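Local coordinates for PfVFT1 (Plasmodium falciparum, PDB 5JKQ), which is of unknown function but has the two-lobed Venus flytrap fold of solute-binding proteins and so probably binds a small solute between its lobes, at residues A[16-20]-A[277-281]; A[23-27]-A[109-114]; A[103-107]-A[146-150]. The protein carries 3 engineered substitutions. One frame throughout, in Å; residues are numbered along the deposited sequence.

Contact 1: residues A[16-20]-A[277-281]; sequences LIDIY and SAYFK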
loop_
_atom_site.group_PDB
_atom_site.type_symbol
_atom_site.label_atom_id
_atom_site.label_comp_id
_atom_site.label_asym_id
_atom_site.label_seq_id
_atom_site.Cartn_x
_atom_site.Cartn_y
_atom_site.Cartn_z
ATOM N N LEU A 16 -4.176 18.697 3.717
ATOM C CA LEU A 16 -4.854 17.575 3.078
ATOM C C LEU A 16 -4.328 16.251 3.632
ATOM O O LEU A 16 -5.098 15.331 3.897
ATOM C CB LEU A 16 -4.672 17.632 1.558
ATOM C CG LEU A 16 -5.044 16.386 0.746
ATOM C CD1 LEU A 16 -6.518 16.034 0.914
ATOM C CD2 LEU A 16 -4.701 16.592 -0.725
ATOM N N ILE A 17 -3.014 16.167 3.812
ATOM C CA ILE A 17 -2.386 14.963 4.346
ATOM C C ILE A 17 -2.769 14.753 5.809
ATOM O O ILE A 17 -2.996 13.624 6.242
ATOM C CB ILE A 17 -0.845 15.033 4.214
ATOM C CG1 ILE A 17 -0.444 14.991 2.742
ATOM C CG2 ILE A 17 -0.163 13.872 4.945
ATOM C CD1 ILE A 17 0.934 15.534 2.469
ATOM N N ASP A 18 -2.843 15.843 6.564
ATOM C CA ASP A 18 -3.123 15.759 7.993
ATOM C C ASP A 18 -4.562 15.330 8.272
ATOM O O ASP A 18 -4.800 14.451 9.099
ATOM C CB ASP A 18 -2.840 17.099 8.673
ATOM C CG ASP A 18 -1.373 17.484 8.614
ATOM O OD1 ASP A 18 -0.518 16.575 8.532
ATOM O OD2 ASP A 18 -1.074 18.695 8.655
ATOM N N ILE A 19 -5.521 15.950 7.592
ATOM C CA ILE A 19 -6.918 15.589 7.790
ATOM C C ILE A 19 -7.153 14.175 7.268
ATOM O O ILE A 19 -7.995 13.441 7.783
ATOM C CB ILE A 19 -7.872 16.590 7.100
ATOM C CG1 ILE A 19 -9.286 16.446 7.665
ATOM C CG2 ILE A 19 -7.855 16.420 5.575
ATOM C CD1 ILE A 19 -10.152 17.670 7.454
ATOM N N TYR A 20 -6.383 13.796 6.253
ATOM C CA TYR A 20 -6.403 12.439 5.726
ATOM C C TYR A 20 -5.933 11.450 6.792
ATOM O O TYR A 20 -6.587 10.438 7.040
ATOM C CB TYR A 20 -5.532 12.362 4.470
ATOM C CG TYR A 20 -5.057 10.980 4.079
ATOM C CD1 TYR A 20 -5.836 10.152 3.281
ATOM C CD2 TYR A 20 -3.810 10.521 4.478
ATOM C CE1 TYR A 20 -5.392 8.896 2.912
ATOM C CE2 TYR A 20 -3.358 9.271 4.116
ATOM C CZ TYR A 20 -4.148 8.462 3.333
ATOM O OH TYR A 20 -3.684 7.219 2.979
ATOM N N SER A 277 0.366 3.234 0.696
ATOM C CA SER A 277 0.152 4.636 1.043
ATOM C C SER A 277 -0.327 5.468 -0.144
ATOM O O SER A 277 -0.180 5.069 -1.301
ATOM C CB SER A 277 1.444 5.235 1.609
ATOM O OG SER A 277 2.525 5.040 0.717
ATOM N N ALA A 278 -0.910 6.623 0.161
ATOM C CA ALA A 278 -1.302 7.585 -0.859
ATOM C C ALA A 278 -0.165 8.576 -1.076
ATOM O O ALA A 278 0.645 8.805 -0.176
ATOM C CB ALA A 278 -2.576 8.308 -0.453
ATOM N N TYR A 279 -0.106 9.159 -2.271
ATOM C CA TYR A 279 0.940 10.120 -2.608
ATOM C C TYR A 279 0.348 11.481 -2.965
ATOM O O TYR A 279 -0.745 11.573 -3.529
ATOM C CB TYR A 279 1.800 9.583 -3.756
ATOM C CG TYR A 279 2.719 8.457 -3.325
ATOM C CD1 TYR A 279 2.281 7.138 -3.315
ATOM C CD2 TYR A 279 4.018 8.716 -2.911
ATOM C CE1 TYR A 279 3.116 6.109 -2.913
ATOM C CE2 TYR A 279 4.859 7.694 -2.509
ATOM C CZ TYR A 279 4.405 6.394 -2.512
ATOM O OH TYR A 279 5.245 5.381 -2.109
ATOM N N PHE A 280 1.084 12.532 -2.615
ATOM C CA PHE A 280 0.628 13.908 -2.782
ATOM C C PHE A 280 1.721 14.760 -3.420
ATOM O O PHE A 280 2.878 14.347 -3.488
ATOM C CB PHE A 280 0.229 14.509 -1.430
ATOM C CG PHE A 280 -0.679 13.632 -0.611
ATOM C CD1 PHE A 280 -0.180 12.534 0.072
ATOM C CD2 PHE A 280 -2.029 13.920 -0.506
ATOM C CE1 PHE A 280 -1.014 11.732 0.828
ATOM C CE2 PHE A 280 -2.865 13.125 0.253
ATOM C CZ PHE A 280 -2.357 12.029 0.920
ATOM N N LYS A 281 1.345 15.950 -3.880
ATOM C CA LYS A 281 2.305 16.919 -4.401
ATOM C C LYS A 281 2.683 17.903 -3.297
ATOM O O LYS A 281 1.859 18.712 -2.874
ATOM C CB LYS A 281 1.724 17.660 -5.604
ATOM C CG LYS A 281 2.753 18.431 -6.411
ATOM C CD LYS A 281 2.101 19.184 -7.557
ATOM C CE LYS A 281 3.136 19.702 -8.544
ATOM N NZ LYS A 281 4.151 20.579 -7.907
HETATM O O HOH W 1 -0.715 7.117 3.013
#

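Contact 2: residues A[23-27]-A[109-114]; sequences AVKEL and IIWETI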
loop_
_atom_site.group_PDB
_atom_site.type_symbol
_atom_site.label_atom_id
_atom_site.label_comp_id
_atom_site.label_asym_id
_atom_site.label_seq_id
_atom_site.Cartn_x
_atom_site.Cartn_y
_atom_site.Cartn_z
ATOM N N ALA A 23 -8.455 11.222 9.629
ATOM C CA ALA A 23 -9.625 10.421 9.301
ATOM C C ALA A 23 -9.317 8.941 9.497
ATOM O O ALA A 23 -10.114 8.205 10.076
ATOM C CB ALA A 23 -10.073 10.694 7.882
ATOM N N VAL A 24 -8.152 8.516 9.015
ATOM C CA VAL A 24 -7.701 7.140 9.191
ATOM C C VAL A 24 -7.650 6.789 10.675
ATOM O O VAL A 24 -8.073 5.705 11.079
ATOM C CB VAL A 24 -6.315 6.916 8.551
ATOM C CG1 VAL A 24 -5.763 5.535 8.887
ATOM C CG2 VAL A 24 -6.401 7.089 7.043
ATOM N N LYS A 25 -7.140 7.717 11.480
ATOM C CA LYS A 25 -7.064 7.525 12.921
ATOM C C LYS A 25 -8.455 7.284 13.496
ATOM O O LYS A 25 -8.654 6.386 14.316
ATOM C CB LYS A 25 -6.413 8.737 13.588
ATOM C CG LYS A 25 -6.285 8.620 15.098
ATOM C CD LYS A 25 -5.511 9.792 15.676
ATOM C CE LYS A 25 -5.380 9.685 17.184
ATOM N NZ LYS A 25 -4.538 10.777 17.737
ATOM N N GLU A 26 -9.418 8.081 13.048
ATOM C CA GLU A 26 -10.794 7.937 13.502
ATOM C C GLU A 26 -11.389 6.615 13.023
ATOM O O GLU A 26 -12.123 5.954 13.760
ATOM C CB GLU A 26 -11.646 9.111 13.016
ATOM C CG GLU A 26 -13.118 8.980 13.359
ATOM C CD GLU A 26 -13.824 10.317 13.447
ATOM O OE1 GLU A 26 -13.388 11.170 14.250
ATOM O OE2 GLU A 26 -14.815 10.514 12.716
ATOM N N LEU A 27 -11.066 6.230 11.791
ATOM C CA LEU A 27 -11.576 4.988 11.217
ATOM C C LEU A 27 -11.030 3.767 11.955
ATOM O O LEU A 27 -11.628 2.691 11.918
ATOM C CB LEU A 27 -11.228 4.899 9.730
ATOM C CG LEU A 27 -12.082 5.763 8.796
ATOM C CD1 LEU A 27 -11.537 5.712 7.383
ATOM C CD2 LEU A 27 -13.541 5.321 8.809
ATOM N N ILE A 109 -14.727 5.638 2.667
ATOM C CA ILE A 109 -14.986 5.853 4.087
ATOM C C ILE A 109 -14.035 6.903 4.670
ATOM O O ILE A 109 -14.382 7.591 5.628
ATOM C CB ILE A 109 -14.874 4.542 4.900
ATOM C CG1 ILE A 109 -13.489 3.909 4.731
ATOM C CG2 ILE A 109 -15.980 3.579 4.480
ATOM C CD1 ILE A 109 -13.237 2.731 5.643
ATOM N N ILE A 110 -12.846 7.034 4.089
ATOM C CA ILE A 110 -11.906 8.056 4.542
ATOM C C ILE A 110 -12.496 9.434 4.277
ATOM O O ILE A 110 -12.473 10.299 5.150
ATOM C CB ILE A 110 -10.526 7.914 3.855
ATOM C CG1 ILE A 110 -9.750 6.764 4.498
ATOM C CG2 ILE A 110 -9.703 9.210 3.972
ATOM C CD1 ILE A 110 -8.456 6.402 3.784
ATOM N N TRP A 111 -13.042 9.626 3.078
ATOM C CA TRP A 111 -13.590 10.921 2.692
ATOM C C TRP A 111 -15.005 11.134 3.222
ATOM O O TRP A 111 -15.451 12.273 3.358
ATOM C CB TRP A 111 -13.559 11.076 1.171
ATOM C CG TRP A 111 -12.206 11.500 0.696
ATOM C CD1 TRP A 111 -11.266 10.722 0.088
ATOM C CD2 TRP A 111 -11.629 12.803 0.823
ATOM N NE1 TRP A 111 -10.140 11.464 -0.181
ATOM C CE2 TRP A 111 -10.339 12.745 0.260
ATOM C CE3 TRP A 111 -12.079 14.016 1.352
ATOM C CZ2 TRP A 111 -9.495 13.854 0.212
ATOM C CZ3 TRP A 111 -11.240 15.116 1.302
ATOM C CH2 TRP A 111 -9.964 15.026 0.737
ATOM N N GLU A 112 -15.704 10.046 3.529
ATOM C CA GLU A 112 -16.973 10.149 4.241
ATOM C C GLU A 112 -16.716 10.693 5.641
ATOM O O GLU A 112 -17.460 11.536 6.141
ATOM C CB GLU A 112 -17.677 8.791 4.312
ATOM C CG GLU A 112 -18.376 8.389 3.019
ATOM C CD GLU A 112 -18.800 6.929 2.997
ATOM O OE1 GLU A 112 -18.696 6.254 4.043
ATOM O OE2 GLU A 112 -19.240 6.456 1.927
ATOM N N THR A 113 -15.644 10.205 6.260
ATOM C CA THR A 113 -15.242 10.645 7.589
ATOM C C THR A 113 -14.777 12.099 7.548
ATOM O O THR A 113 -15.117 12.894 8.426
ATOM C CB THR A 113 -14.113 9.753 8.153
ATOM O OG1 THR A 113 -14.543 8.386 8.173
ATOM C CG2 THR A 113 -13.730 10.179 9.563
ATOM N N ILE A 114 -14.002 12.440 6.524
ATOM C CA ILE A 114 -13.526 13.806 6.344
ATOM C C ILE A 114 -14.710 14.742 6.125
ATOM O O ILE A 114 -14.754 15.844 6.675
ATOM C CB ILE A 114 -12.539 13.906 5.156
ATOM C CG1 ILE A 114 -11.220 13.223 5.522
ATOM C CG2 ILE A 114 -12.262 15.364 4.777
ATOM C CD1 ILE A 114 -10.341 12.893 4.332
HETATM O O HOH W 2 -15.793 12.534 11.238
#

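Contact 3: residues A[103-107]-A[146-150]; sequences WPDVM and MTDNY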
loop_
_atom_site.group_PDB
_atom_site.type_symbol
_atom_site.label_atom_id
_atom_site.label_comp_id
_atom_site.label_asym_id
_atom_site.label_seq_id
_atom_site.Cartn_x
_atom_site.Cartn_y
_atom_site.Cartn_z
ATOM N N TRP A 103 -10.269 -1.508 -1.815
ATOM C CA TRP A 103 -9.477 -0.282 -1.870
ATOM C C TRP A 103 -10.318 0.948 -2.212
ATOM O O TRP A 103 -10.137 2.001 -1.601
ATOM C CB TRP A 103 -8.328 -0.442 -2.868
ATOM C CG TRP A 103 -7.198 -1.234 -2.299
ATOM C CD1 TRP A 103 -6.768 -2.459 -2.708
ATOM C CD2 TRP A 103 -6.365 -0.863 -1.193
ATOM N NE1 TRP A 103 -5.713 -2.874 -1.933
ATOM C CE2 TRP A 103 -5.445 -1.911 -0.995
ATOM C CE3 TRP A 103 -6.305 0.254 -0.354
ATOM C CZ2 TRP A 103 -4.475 -1.877 0.006
ATOM C CZ3 TRP A 103 -5.340 0.287 0.640
ATOM C CH2 TRP A 103 -4.440 -0.771 0.811
ATOM N N PRO A 104 -11.235 0.829 -3.186
ATOM C CA PRO A 104 -12.183 1.931 -3.387
ATOM C C PRO A 104 -13.013 2.220 -2.138
ATOM O O PRO A 104 -13.203 3.387 -1.790
ATOM C CB PRO A 104 -13.069 1.427 -4.530
ATOM C CG PRO A 104 -12.206 0.501 -5.283
ATOM C CD PRO A 104 -11.334 -0.175 -4.260
ATOM N N ASP A 105 -13.497 1.171 -1.475
ATOM C CA ASP A 105 -14.296 1.338 -0.264
ATOM C C ASP A 105 -13.499 2.014 0.848
ATOM O O ASP A 105 -14.062 2.765 1.643
ATOM C CB ASP A 105 -14.819 -0.013 0.240
ATOM C CG ASP A 105 -16.101 -0.447 -0.450
ATOM O OD1 ASP A 105 -16.758 0.392 -1.103
ATOM O OD2 ASP A 105 -16.458 -1.636 -0.322
ATOM N N VAL A 106 -12.199 1.739 0.907
ATOM C CA VAL A 106 -11.321 2.392 1.875
ATOM C C VAL A 106 -11.290 3.897 1.628
ATOM O O VAL A 106 -11.407 4.690 2.563
ATOM C CB VAL A 106 -9.877 1.825 1.810
ATOM C CG1 VAL A 106 -8.886 2.711 2.580
ATOM C CG2 VAL A 106 -9.843 0.402 2.347
HETATM N N MSE A 107 -11.134 4.289 0.368
HETATM C CA MSE A 107 -11.037 5.703 0.028
HETATM C C MSE A 107 -12.366 6.408 0.282
HETATM O O MSE A 107 -12.389 7.580 0.657
HETATM C CB MSE A 107 -10.613 5.887 -1.431
HETATM C CG MSE A 107 -10.364 7.339 -1.817
HETATM SE SE MSE A 107 -8.887 8.150 -0.826
HETATM C CE MSE A 107 -7.430 7.583 -1.988
HETATM N N MSE A 146 -4.771 13.464 -5.338
HETATM C CA MSE A 146 -4.336 12.262 -4.637
HETATM C C MSE A 146 -4.185 11.054 -5.536
HETATM O O MSE A 146 -4.885 10.926 -6.538
HETATM C CB MSE A 146 -5.344 11.883 -3.562
HETATM C CG MSE A 146 -5.200 12.572 -2.252
HETATM SE SE MSE A 146 -6.572 11.859 -1.079
HETATM C CE MSE A 146 -5.585 10.339 -0.369
ATOM N N THR A 147 -3.305 10.144 -5.136
ATOM C CA THR A 147 -3.313 8.793 -5.673
ATOM C C THR A 147 -4.231 7.950 -4.798
ATOM O O THR A 147 -4.576 8.350 -3.684
ATOM C CB THR A 147 -1.909 8.162 -5.698
ATOM O OG1 THR A 147 -1.470 7.914 -4.356
ATOM C CG2 THR A 147 -0.916 9.073 -6.408
ATOM N N ASP A 148 -4.632 6.790 -5.302
ATOM C CA ASP A 148 -5.362 5.824 -4.495
ATOM C C ASP A 148 -4.453 5.350 -3.360
ATOM O O ASP A 148 -3.243 5.566 -3.401
ATOM C CB ASP A 148 -5.829 4.647 -5.355
ATOM C CG ASP A 148 -6.894 3.812 -4.674
ATOM O OD1 ASP A 148 -6.566 3.111 -3.694
ATOM O OD2 ASP A 148 -8.059 3.847 -5.129
ATOM N N ASN A 149 -5.031 4.709 -2.348
ATOM C CA ASN A 149 -4.252 4.263 -1.195
ATOM C C ASN A 149 -3.483 2.963 -1.432
ATOM O O ASN A 149 -2.597 2.623 -0.651
ATOM C CB ASN A 149 -5.162 4.075 0.024
ATOM C CG ASN A 149 -5.885 5.347 0.419
ATOM O OD1 ASN A 149 -5.274 6.297 0.904
ATOM N ND2 ASN A 149 -7.201 5.362 0.228
ATOM N N TYR A 150 -3.814 2.233 -2.496
ATOM C CA TYR A 150 -3.269 0.888 -2.673
ATOM C C TYR A 150 -1.809 0.894 -3.108
ATOM O O TYR A 150 -1.127 -0.123 -2.999
ATOM C CB TYR A 150 -4.111 0.079 -3.677
ATOM C CG TYR A 150 -4.129 0.576 -5.112
ATOM C CD1 TYR A 150 -2.990 0.530 -5.909
ATOM C CD2 TYR A 150 -5.305 1.045 -5.684
ATOM C CE1 TYR A 150 -3.015 0.968 -7.219
ATOM C CE2 TYR A 150 -5.340 1.481 -6.994
ATOM C CZ TYR A 150 -4.194 1.440 -7.756
ATOM O OH TYR A 150 -4.223 1.873 -9.061
HETATM O O HOH W 3 -7.944 3.038 -1.415
#

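Contact 1: residues A[16-20]-A[277-281]
Phe280 presents one ring face to Ile17 and an edge to Tyr20, and Leu16 closes on its rim near the ring plane. The three helical side chains thus enclose much of a single aromatic ring, a clear case of helix-on-sheet packing in a Venus flytrap fold, where helix 14-29 lies against the last residues of strand 265-281. Ile17 CG1 makes a CH-pi contact 3.5 Å from the centroid of the Phe280 ring and only 8° off its normal. The branch gets there because chi1 of -67° sets CG1 anti to the carbonyl carbon, and CD1 continues over the CG side of the same ring. At the edge, Leu16 CD2 comes to 3.8 Å from Phe280 CD2.

The tyrosine completes the set as a T-shaped pair. The two planes are turned 69° apart, and Phe280 CZ sits 4.1 Å from Tyr20 CD2, above the tyrosine plane but displaced toward its rim. At the edge of the Tyr20 ring, in its plane, is the carbonyl oxygen of Ile17. Helix and strand run roughly antiparallel here, and Phe280 and Ala278 both point their CB atoms at the helix, while Tyr279 between them points its CB away. Met146 and Thr169 also pack on Phe280, so the ring is buried among several elements.

The polar link between the two segments runs through the hydroxyl of Tyr20. This group hydrogen-bonds to Asn149 OD1, and Tyr20 OH lies 3.8 Å from Ala278 CB. A water donates to Tyr20 OH at 3.0 Å and in turn accepts from the backbone, with Ala278 N at 2.9 Å from the water oxygen.

Contact 2: residues A[23-27]-A[109-114]
Leu27 and Ile110 set their side chains across each other at about a right angle; the helical segments that bear them cross at 103°. Leu27 CD1 is pressed against Ile110 CG1 at 3.6 Å and also meets the CG1 and CD1 atoms of Ile109. The other leucine branch, CD2, turns to Thr113 and reaches its OG1 at 3.3 Å, so the forked end of one residue covers three positions of the partner helix.

Ala23, the smallest of the side chains involved, sits where the backbones come nearest: the CA atoms of Ala23 and Ile110 are 5.8 Å apart, the shortest such spacing between the two segments. Ala23 CB is directed at segment 109-114 and comes within 3.6 Å of Ile114 CG1, with the Ile110 carbonyl oxygen nearby. Val24 lies beside Ile110, the two chains pointing the same way, and their CG2 and CD1 atoms respectively touch.

Thr113 shows how a polar residue can be placed in an apolar helix interface. With chi1 at -57°, OG1 folds back along its own helix and donates to Ile109 O at 2.7 Å, tilted 22° from the carbonyl plane. That oxygen also accepts from Thr113 N, so it is held twice. The same torsion aims the methyl CG2 across the gap, where the extended Glu26 chain runs obliquely over it. Glu26 OE2 accepts from a water at 2.7 Å, and this water donates as well to Thr113 O, joining the helices at the margin.

Helix 32-39 covers one flank, with Leu33 on Leu27 and Leu36 on Ile109, while Leu56 from a loop packs on Glu26 and Thr113, and Tyr20, one turn earlier on helix 14-29, continues the packing onto Ile110.

Contact 3: residues A[103-107]-A[146-150]
Asp148 OD1, which lies near Trp103 CB, accepts two hydrogen bonds. Tyr150 N donates to its anti lone pair at 3.1 Å, the defining bond of an Asx turn, and a water donates to the same oxygen at 2.7 Å. That water also accepts from the amide, with Asn149 ND2 2.9 Å away; its approach to Trp103 O is too short to be taken at face value. The other carboxylate oxygen, OD2, is bound by the hydroxyls of Tyr129 and Tyr94.

The turn delivers Tyr150 to the indole. Its CB sits 3.5 Å from the centroid of the Trp103 five-membered ring, 9° off the normal, and the phenol ring beyond presents its edge to the same indole in a T-shaped pair. A chi1 of 65°, with CG wedged between the backbone N and the carbonyl carbon, turns the ring away from the helix and toward Leu83, whose backbone N bonds Tyr150 OH. Asn149 CB meets the six-membered part of the indole at CZ3, 3.8 Å off.

Further along helix 102-118 the selenomethionine Met107 bends at chi2 and chi3, bringing its methyl CE over the chain at Thr147 and Asp148 and to 3.7 Å from CE of Met146, also a selenomethionine. Strand 146-147 is an outermost strand of the parallel three-stranded sheet, so helix and strand end are joined just where the chain turns.

Tyr44 OH binds Trp103 NE1, and each carboxylate oxygen of Asp148 has two partners, which probably fixes the turn's shape and may favour a charged Asp148.

In the fold
From the N terminus, helix 14-29 supplies the first halves of contacts 1 and 2. Contact 2 closes the shorter of the two loops that begin there, to helix 102-118, whereas contact 1 waits for the end of strand 265-281 and spans nearly the whole chain. Helix 102-118 opens contact 3, which returns at 146-150 and closes the shortest loop of all. Contacts 2 and 3 cross, since 103-107 precedes 109-114 and 146-150 follows it, and both nest inside the loop of contact 1. Their centres lie 11 to 12 Å apart, with Tyr20, Met146 and Ile110 among the residues bridging them. Together they join two helices, the edge of the parallel sheet and the end of strand 265-281 within one lobe.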